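Long-range contact in beta-N-acetylhexosaminidase (Arthrobacter aurescens, PDB 3RCN), which probably hydrolyses terminal non-reducing N-acetyl-D-hexosamine residues from N-acetyl-beta-D-hexosaminides, as a family 20 glycoside hydrolase: residues 198-212 / 269-281. Numbering follows the deposited sequence.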
loop_
_atom_site.group_PDB
_atom_site.type_symbol
_atom_site.label_atom_id
_atom_site.label_comp_id
_atom_site.label_asym_id
_atom_site.label_seq_id
_atom_site.Cartn_x
_atom_site.Cartn_y
_atom_site.Cartn_z
ATOM N N TRP A 198 -18.411 -8.592 6.145
ATOM C CA TRP A 198 -18.368 -9.140 4.784
ATOM C C TRP A 198 -19.745 -9.334 4.170
ATOM O O TRP A 198 -20.721 -9.545 4.877
ATOM C CB TRP A 198 -17.581 -10.464 4.737
ATOM C CG TRP A 198 -18.264 -11.622 5.416
ATOM C CD1 TRP A 198 -18.268 -11.897 6.754
ATOM C CD2 TRP A 198 -19.033 -12.669 4.790
ATOM N NE1 TRP A 198 -18.989 -13.043 7.002
ATOM C CE2 TRP A 198 -19.468 -13.535 5.820
ATOM C CE3 TRP A 198 -19.397 -12.950 3.471
ATOM C CZ2 TRP A 198 -20.254 -14.679 5.563
ATOM C CZ3 TRP A 198 -20.173 -14.086 3.219
ATOM C CH2 TRP A 198 -20.594 -14.932 4.266
ATOM N N ARG A 199 -19.807 -9.266 2.844
ATOM C CA ARG A 199 -21.032 -9.526 2.103
ATOM C C ARG A 199 -20.769 -10.585 1.025
ATOM O O ARG A 199 -19.632 -10.767 0.604
ATOM C CB ARG A 199 -21.543 -8.240 1.446
ATOM C CG ARG A 199 -20.589 -7.640 0.431
ATOM C CD ARG A 199 -21.134 -6.339 -0.121
ATOM N NE ARG A 199 -20.198 -5.679 -1.027
ATOM C CZ ARG A 199 -19.354 -4.714 -0.662
ATOM N NH1 ARG A 199 -19.314 -4.290 0.606
ATOM N NH2 ARG A 199 -18.543 -4.170 -1.565
ATOM N N ARG A 200 -21.831 -11.256 0.585
ATOM C CA ARG A 200 -21.790 -12.315 -0.422
ATOM C C ARG A 200 -21.285 -11.836 -1.782
ATOM O O ARG A 200 -20.453 -12.489 -2.422
ATOM C CB ARG A 200 -23.198 -12.860 -0.621
ATOM C CG ARG A 200 -23.292 -14.349 -0.589
ATOM C CD ARG A 200 -24.028 -14.801 0.654
ATOM N NE ARG A 200 -23.514 -16.080 1.135
ATOM C CZ ARG A 200 -23.762 -16.576 2.340
ATOM N NH1 ARG A 200 -24.519 -15.895 3.190
ATOM N NH2 ARG A 200 -23.249 -17.750 2.694
ATOM N N GLU A 201 -21.811 -10.705 -2.239
ATOM C CA GLU A 201 -21.405 -10.141 -3.518
ATOM C C GLU A 201 -21.649 -8.637 -3.560
ATOM O O GLU A 201 -21.910 -8.014 -2.531
ATOM C CB GLU A 201 -22.102 -10.847 -4.679
ATOM C CG GLU A 201 -23.572 -11.128 -4.467
ATOM C CD GLU A 201 -24.261 -11.611 -5.738
ATOM O OE1 GLU A 201 -23.563 -11.921 -6.735
ATOM O OE2 GLU A 201 -25.508 -11.677 -5.743
ATOM N N SER A 202 -21.532 -8.059 -4.749
ATOM C CA SER A 202 -21.643 -6.622 -4.923
ATOM C C SER A 202 -22.338 -6.293 -6.231
ATOM O O SER A 202 -22.119 -6.958 -7.241
ATOM C CB SER A 202 -20.252 -5.981 -4.956
ATOM O OG SER A 202 -19.508 -6.268 -3.788
ATOM N N SER A 203 -23.162 -5.253 -6.215
ATOM C CA SER A 203 -23.685 -4.700 -7.452
ATOM C C SER A 203 -22.538 -4.341 -8.358
ATOM O O SER A 203 -21.538 -3.769 -7.927
ATOM C CB SER A 203 -24.513 -3.440 -7.199
ATOM O OG SER A 203 -25.670 -3.731 -6.445
ATOM N N LEU A 204 -22.702 -4.654 -9.629
ATOM C CA LEU A 204 -21.741 -4.254 -10.629
ATOM C C LEU A 204 -22.299 -3.052 -11.387
ATOM O O LEU A 204 -23.232 -3.189 -12.177
ATOM C CB LEU A 204 -21.503 -5.422 -11.588
ATOM C CG LEU A 204 -20.545 -5.127 -12.732
ATOM C CD1 LEU A 204 -19.210 -4.668 -12.151
ATOM C CD2 LEU A 204 -20.399 -6.345 -13.638
ATOM N N GLY A 205 -21.716 -1.878 -11.163
ATOM C CA GLY A 205 -22.269 -0.654 -11.717
ATOM C C GLY A 205 -23.392 -0.126 -10.839
ATOM O O GLY A 205 -23.517 -0.536 -9.685
ATOM N N SER A 206 -24.197 0.787 -11.379
ATOM C CA SER A 206 -25.366 1.307 -10.676
ATOM C C SER A 206 -26.270 0.157 -10.244
ATOM O O SER A 206 -26.426 -0.804 -10.990
ATOM C CB SER A 206 -26.152 2.253 -11.591
ATOM O OG SER A 206 -27.357 2.693 -10.975
ATOM N N TRP A 207 -26.863 0.252 -9.052
ATOM C CA TRP A 207 -27.815 -0.779 -8.602
ATOM C C TRP A 207 -28.994 -0.894 -9.572
ATOM O O TRP A 207 -29.679 -1.918 -9.626
ATOM C CB TRP A 207 -28.308 -0.537 -7.160
ATOM C CG TRP A 207 -29.103 0.729 -7.002
ATOM C CD1 TRP A 207 -28.625 1.954 -6.642
ATOM C CD2 TRP A 207 -30.509 0.896 -7.215
ATOM N NE1 TRP A 207 -29.641 2.875 -6.621
ATOM C CE2 TRP A 207 -30.810 2.252 -6.968
ATOM C CE3 TRP A 207 -31.546 0.030 -7.582
ATOM C CZ2 TRP A 207 -32.105 2.764 -7.079
ATOM C CZ3 TRP A 207 -32.827 0.536 -7.700
ATOM C CH2 TRP A 207 -33.096 1.894 -7.449
ATOM N N ARG A 208 -29.202 0.155 -10.360
ATOM C CA ARG A 208 -30.300 0.193 -11.317
ATOM C C ARG A 208 -30.145 -0.785 -12.477
ATOM O O ARG A 208 -31.100 -1.044 -13.203
ATOM C CB ARG A 208 -30.500 1.618 -11.835
ATOM C CG ARG A 208 -31.076 2.546 -10.779
ATOM C CD ARG A 208 -31.003 4.001 -11.172
ATOM N NE ARG A 208 -31.214 4.845 -10.001
ATOM C CZ ARG A 208 -32.406 5.078 -9.459
ATOM N NH1 ARG A 208 -32.506 5.858 -8.388
ATOM N NH2 ARG A 208 -33.500 4.529 -9.984
ATOM N N ALA A 209 -28.946 -1.322 -12.658
ATOM C CA ALA A 209 -28.711 -2.286 -13.724
ATOM C C ALA A 209 -28.959 -3.707 -13.221
ATOM O O ALA A 209 -28.978 -4.656 -14.000
ATOM C CB ALA A 209 -27.289 -2.148 -14.266
ATOM N N GLY A 210 -29.146 -3.844 -11.913
ATOM C CA GLY A 210 -29.456 -5.130 -11.308
ATOM C C GLY A 210 -28.551 -6.297 -11.686
ATOM O O GLY A 210 -29.021 -7.422 -11.856
ATOM N N VAL A 211 -27.254 -6.037 -11.812
ATOM C CA VAL A 211 -26.294 -7.093 -12.113
ATOM C C VAL A 211 -25.256 -7.172 -11.001
ATOM O O VAL A 211 -24.877 -6.154 -10.427
ATOM C CB VAL A 211 -25.623 -6.897 -13.508
ATOM C CG1 VAL A 211 -25.449 -5.422 -13.820
ATOM C CG2 VAL A 211 -24.273 -7.646 -13.593
ATOM N N PHE A 212 -24.806 -8.388 -10.708
ATOM C CA PHE A 212 -23.922 -8.653 -9.575
ATOM C C PHE A 212 -22.637 -9.388 -9.959
ATOM O O PHE A 212 -22.592 -10.101 -10.962
ATOM C CB PHE A 212 -24.677 -9.450 -8.515
ATOM C CG PHE A 212 -25.783 -8.686 -7.876
ATOM C CD1 PHE A 212 -27.027 -8.603 -8.481
ATOM C CD2 PHE A 212 -25.580 -8.034 -6.670
ATOM C CE1 PHE A 212 -28.056 -7.880 -7.883
ATOM C CE2 PHE A 212 -26.601 -7.318 -6.074
ATOM C CZ PHE A 212 -27.838 -7.240 -6.684
ATOM N N SER A 269 -36.869 -14.970 6.441
ATOM C CA SER A 269 -35.467 -15.278 6.168
ATOM C C SER A 269 -34.512 -14.251 6.791
ATOM O O SER A 269 -34.729 -13.044 6.671
ATOM C CB SER A 269 -35.213 -15.374 4.661
ATOM O OG SER A 269 -33.838 -15.592 4.376
ATOM N N PRO A 270 -33.434 -14.739 7.443
ATOM C CA PRO A 270 -32.507 -13.884 8.211
ATOM C C PRO A 270 -31.886 -12.767 7.368
ATOM O O PRO A 270 -31.575 -12.936 6.184
ATOM C CB PRO A 270 -31.442 -14.874 8.703
ATOM C CG PRO A 270 -31.513 -16.030 7.746
ATOM C CD PRO A 270 -32.958 -16.139 7.343
ATOM N N VAL A 271 -31.730 -11.616 8.004
ATOM C CA VAL A 271 -31.173 -10.446 7.349
ATOM C C VAL A 271 -29.681 -10.648 7.139
ATOM O O VAL A 271 -28.980 -11.101 8.049
ATOM C CB VAL A 271 -31.384 -9.190 8.213
ATOM C CG1 VAL A 271 -30.718 -7.974 7.586
ATOM C CG2 VAL A 271 -32.871 -8.967 8.441
ATOM N N GLU A 272 -29.186 -10.325 5.949
ATOM C CA GLU A 272 -27.747 -10.442 5.694
ATOM C C GLU A 272 -27.144 -9.114 5.207
ATOM O O GLU A 272 -27.885 -8.213 4.802
ATOM C CB GLU A 272 -27.457 -11.584 4.718
ATOM C CG GLU A 272 -27.878 -11.322 3.291
ATOM C CD GLU A 272 -27.290 -12.342 2.325
ATOM O OE1 GLU A 272 -27.339 -13.553 2.652
ATOM O OE2 GLU A 272 -26.767 -11.932 1.255
ATOM N N VAL A 273 -25.818 -8.975 5.262
ATOM C CA VAL A 273 -25.194 -7.713 4.858
ATOM C C VAL A 273 -25.703 -7.344 3.453
ATOM O O VAL A 273 -25.807 -8.207 2.587
ATOM C CB VAL A 273 -23.649 -7.789 4.878
ATOM C CG1 VAL A 273 -23.050 -6.470 4.426
ATOM C CG2 VAL A 273 -23.136 -8.136 6.264
ATOM N N TRP A 274 -26.058 -6.083 3.228
ATOM C CA TRP A 274 -26.659 -5.708 1.942
ATOM C C TRP A 274 -25.678 -5.885 0.791
ATOM O O TRP A 274 -24.525 -5.513 0.914
ATOM C CB TRP A 274 -27.164 -4.266 1.961
ATOM C CG TRP A 274 -28.446 -4.087 1.196
ATOM C CD1 TRP A 274 -29.390 -5.053 0.925
ATOM C CD2 TRP A 274 -28.938 -2.872 0.608
ATOM N NE1 TRP A 274 -30.433 -4.504 0.208
ATOM C CE2 TRP A 274 -30.183 -3.171 0.007
ATOM C CE3 TRP A 274 -28.447 -1.563 0.532
ATOM C CZ2 TRP A 274 -30.933 -2.208 -0.663
ATOM C CZ3 TRP A 274 -29.199 -0.605 -0.135
ATOM C CH2 TRP A 274 -30.427 -0.932 -0.718
ATOM N N THR A 275 -26.129 -6.467 -0.318
ATOM C CA THR A 275 -25.261 -6.630 -1.489
ATOM C C THR A 275 -25.392 -5.573 -2.603
ATOM O O THR A 275 -24.700 -5.656 -3.625
ATOM C CB THR A 275 -25.372 -8.044 -2.109
ATOM O OG1 THR A 275 -26.630 -8.185 -2.767
ATOM C CG2 THR A 275 -25.240 -9.097 -1.042
ATOM N N ARG A 276 -26.255 -4.577 -2.415
ATOM C CA ARG A 276 -26.481 -3.591 -3.472
ATOM C C ARG A 276 -26.297 -2.177 -2.973
ATOM O O ARG A 276 -26.164 -1.948 -1.767
ATOM C CB ARG A 276 -27.855 -3.754 -4.125
ATOM C CG ARG A 276 -29.003 -3.860 -3.138
ATOM C CD ARG A 276 -30.305 -3.357 -3.739
ATOM N NE ARG A 276 -30.341 -1.898 -3.815
ATOM C CZ ARG A 276 -31.455 -1.188 -3.993
ATOM N NH1 ARG A 276 -32.627 -1.804 -4.104
ATOM N NH2 ARG A 276 -31.402 0.134 -4.046
ATOM N N TRP A 277 -26.231 -1.239 -3.913
ATOM C CA TRP A 277 -26.089 0.172 -3.571
ATOM C C TRP A 277 -27.442 0.868 -3.371
ATOM O O TRP A 277 -28.496 0.250 -3.509
ATOM C CB TRP A 277 -25.266 0.902 -4.642
ATOM C CG TRP A 277 -24.025 0.115 -5.112
ATOM C CD1 TRP A 277 -23.685 -0.169 -6.400
ATOM C CD2 TRP A 277 -23.002 -0.485 -4.291
ATOM N NE1 TRP A 277 -22.525 -0.893 -6.435
ATOM C CE2 TRP A 277 -22.087 -1.106 -5.155
ATOM C CE3 TRP A 277 -22.777 -0.556 -2.913
ATOM C CZ2 TRP A 277 -20.958 -1.787 -4.688
ATOM C CZ3 TRP A 277 -21.662 -1.233 -2.452
ATOM C CH2 TRP A 277 -20.767 -1.840 -3.336
ATOM N N GLY A 278 -27.391 2.157 -3.044
ATOM C CA GLY A 278 -28.571 2.998 -3.002
ATOM C C GLY A 278 -29.148 3.158 -1.615
ATOM O O GLY A 278 -28.471 2.901 -0.619
ATOM N N ILE A 279 -30.404 3.589 -1.549
ATOM C CA ILE A 279 -31.046 3.842 -0.264
ATOM C C ILE A 279 -31.847 2.636 0.234
ATOM O O ILE A 279 -32.659 2.054 -0.491
ATOM C CB ILE A 279 -31.910 5.115 -0.305
ATOM C CG1 ILE A 279 -31.049 6.315 -0.705
ATOM C CG2 ILE A 279 -32.578 5.373 1.050
ATOM C CD1 ILE A 279 -31.815 7.619 -0.748
ATOM N N ASN A 280 -31.581 2.260 1.480
ATOM C CA ASN A 280 -32.197 1.106 2.099
ATOM C C ASN A 280 -33.457 1.471 2.897
ATOM O O ASN A 280 -33.424 2.341 3.772
ATOM C CB ASN A 280 -31.186 0.437 3.027
ATOM C CG ASN A 280 -31.448 -1.033 3.194
ATOM O OD1 ASN A 280 -32.513 -1.528 2.836
ATOM N ND2 ASN A 280 -30.475 -1.747 3.732
ATOM N N GLU A 281 -34.567 0.804 2.604
ATOM C CA GLU A 281 -35.763 0.985 3.409
ATOM C C GLU A 281 -35.615 0.259 4.745
ATOM O O GLU A 281 -36.358 0.508 5.701
ATOM C CB GLU A 281 -37.006 0.497 2.662
ATOM C CG GLU A 281 -37.592 1.515 1.689
ATOM C CD GLU A 281 -38.944 1.089 1.121
ATOM O OE1 GLU A 281 -39.500 0.062 1.574
ATOM O OE2 GLU A 281 -39.452 1.792 0.218
HETATM O O HOH W 1 -24.295 -10.799 1.895
HETATM O O HOH W 2 -27.492 -10.476 -3.807
#
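The guanidinium of Arg276 lies flat on the indole of Trp207, planes 15° apart, in an off-centre cation-pi stack with CZ of Arg276 4.2 Å from the centroid of the six-membered ring of Trp207. Trp274 CH2 lies over the opposite guanidinium face, toward its rim. The rotation of the group is fixed in its own plane: NE and NH2 of Arg276 both donate to Trp277 O, at 2.8 and 3.0 Å, while NH1, like Trp274 NE1, weakly binds a glycerol, probably from the crystallisation liquor. A bend at chi3 (-75°) turns the arginine chain back to reach this carbonyl. The direct hydrogen bonds across the contact are both weak: Ser203 N donates to Thr275 O at 3.0 Å with an N-H...O angle of 131°, and the indole NE1 of Trp277 donates to Ser203 O at 3.4 Å. CB of Ser203 rests over one face of the Trp277 ring, and His460 meets that ring at about a right angle. Arg199 brings NH2 to the ring's edge, 3.7 Å from CH2 of Trp277; its NE and NH2 clasp Ser202 OG, NH2 also donates to Arg149 O and NH1 to Gln180 O, so all three nitrogens have acceptors. One water accepts from Arg200 N and lies within bonding distance of Glu272 OE2 and Val273 O; another joins Glu201 OE2 to Thr275 OG1. The Arg200-Glu272 salt bridge is long. Stacking, packing round Trp277, weak hydrogen bonds and water bridges thus join two catalytic-domain loops; Gly278 lies about 6 Å from the side chain of the predicted proton donor Glu316, consistent with a wall of the active-site pocket.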